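Side-chain contact in inactivation-no-after-potential D protein (PDB 2QKV), which probably acts as a scaffold in fly visual signalling, gathering components of a G protein-coupled pathway through its PDZ domains: residues 56-60 with 61-65. The protein carries 1 engineered substitution. Sequence-based numbering, arbitrary orientation.
Sequences ITKFN and GDALE
A tight beta hairpin joins strands 55-59 and 62-63 of this PDZ domain, and Phe59 and Asp62 close it as an antiparallel hydrogen-bonded pair. Asp62 N donates to Phe59 O, and Phe59 N donates to Asp62 O at 2.9 Å. A water bridges the same end, giving one hydrogen to Phe59 O and one to Asp62 OD2; the water oxygen lies 2.8 Å from Asp62 OD2. Phe59 O therefore accepts from both the turn and the water. Between the pair, Asn60 and Gly61 form the corners of a type I' turn. At the Gly61 backbone angles a CB would lie against Asn60 O. The Asn60 side chain leads away from the hairpin: OD1 accepts from Ser84 N and ND2 donates to Lys82 O, tying the turn to strand 82-88.

Lys58 faces Ala63 as a non-hydrogen-bonded pair. Lys58 CG is anti to the backbone N (chi1 -171°) and lies 3.4 Å from Asp62 O. The chain then bends at chi3, and Lys58 CE comes alongside Ala63 CB at 4.2 Å. With an alanine at Lys58, the Asp62 carbonyl and Ala63 CB would probably lose this aliphatic cover. Thr57 and Lys58 both face Glu86, a classic beta bulge in the domain's sheet.

Past the short strand, Leu64 N donates to Thr57 O at 2.8 Å, nearly straight at 173°. The Leu64 side chain turns inward and its two methyls divide. Leu64 CD1 sits 3.4 Å from Ile56 O and also meets Ile56 CG2, while Leu64 CD2 touches Phe59 CB at 4.2 Å. Phe76 of helix 69-77 packs on Ile56, Phe59 and Leu64.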
# COMPACT_ATOMS: atom_id res chain seq x y z
N ILE A 56 -10.89 8.65 11.00
CA ILE A 56 -10.17 8.82 12.25
C ILE A 56 -8.69 8.62 11.91
O ILE A 56 -8.30 7.56 11.41
CB ILE A 56 -10.64 7.77 13.28
CG1 ILE A 56 -12.15 7.94 13.52
CG2 ILE A 56 -9.86 7.92 14.59
CD1 ILE A 56 -12.83 6.79 14.28
N THR A 57 -7.88 9.64 12.20
CA THR A 57 -6.46 9.62 11.86
C THR A 57 -5.47 9.47 13.02
O THR A 57 -4.28 9.23 12.80
CB THR A 57 -6.09 10.89 11.07
OG1 THR A 57 -6.45 12.04 11.85
CG2 THR A 57 -6.87 10.93 9.76
N LYS A 58 -5.95 9.65 14.25
CA LYS A 58 -5.10 9.48 15.43
C LYS A 58 -5.99 8.94 16.55
O LYS A 58 -7.12 9.39 16.71
CB LYS A 58 -4.44 10.79 15.85
CG LYS A 58 -3.38 10.60 16.95
CD LYS A 58 -2.52 11.83 17.19
CE LYS A 58 -1.56 12.05 16.03
NZ LYS A 58 -0.51 13.07 16.34
N PHE A 59 -5.49 7.96 17.29
CA PHE A 59 -6.29 7.37 18.36
C PHE A 59 -5.43 7.31 19.61
O PHE A 59 -4.38 6.68 19.61
CB PHE A 59 -6.74 5.95 17.98
CG PHE A 59 -7.70 5.34 18.97
CD1 PHE A 59 -9.06 5.59 18.88
CD2 PHE A 59 -7.22 4.59 20.04
CE1 PHE A 59 -9.96 5.11 19.83
CE2 PHE A 59 -8.12 4.09 21.01
CZ PHE A 59 -9.48 4.36 20.90
N ASN A 60 -5.90 7.97 20.67
CA ASN A 60 -5.18 8.03 21.93
C ASN A 60 -3.68 8.27 21.77
O ASN A 60 -2.86 7.57 22.36
CB ASN A 60 -5.42 6.77 22.77
CG ASN A 60 -6.78 6.76 23.43
OD1 ASN A 60 -7.54 7.71 23.31
ND2 ASN A 60 -7.10 5.67 24.13
N GLY A 61 -3.35 9.26 20.94
CA GLY A 61 -1.96 9.63 20.72
C GLY A 61 -1.20 8.93 19.61
O GLY A 61 -0.14 9.40 19.21
N ASP A 62 -1.72 7.80 19.13
CA ASP A 62 -1.03 7.08 18.06
C ASP A 62 -1.57 7.45 16.69
O ASP A 62 -2.77 7.28 16.42
CB ASP A 62 -1.17 5.57 18.27
CG ASP A 62 -0.30 5.05 19.40
OD1 ASP A 62 0.89 5.42 19.45
OD2 ASP A 62 -0.81 4.27 20.22
N ALA A 63 -0.69 7.94 15.82
CA ALA A 63 -1.08 8.28 14.46
C ALA A 63 -1.44 6.98 13.74
O ALA A 63 -0.71 5.99 13.85
CB ALA A 63 0.08 8.98 13.74
N LEU A 64 -2.56 6.98 13.02
CA LEU A 64 -3.01 5.78 12.33
C LEU A 64 -2.53 5.65 10.89
O LEU A 64 -2.69 4.59 10.28
CB LEU A 64 -4.54 5.68 12.37
CG LEU A 64 -5.21 5.69 13.76
CD1 LEU A 64 -6.71 5.49 13.59
CD2 LEU A 64 -4.64 4.59 14.64
N GLU A 65 -1.95 6.71 10.33
CA GLU A 65 -1.49 6.62 8.95
C GLU A 65 -0.51 5.46 8.75
O GLU A 65 0.42 5.28 9.54
CB GLU A 65 -0.83 7.93 8.50
CG GLU A 65 0.23 8.44 9.42
CD GLU A 65 -0.26 9.55 10.33
OE1 GLU A 65 -1.40 9.45 10.85
OE2 GLU A 65 0.49 10.52 10.51
O HOH W 1 -3.55 4.26 20.88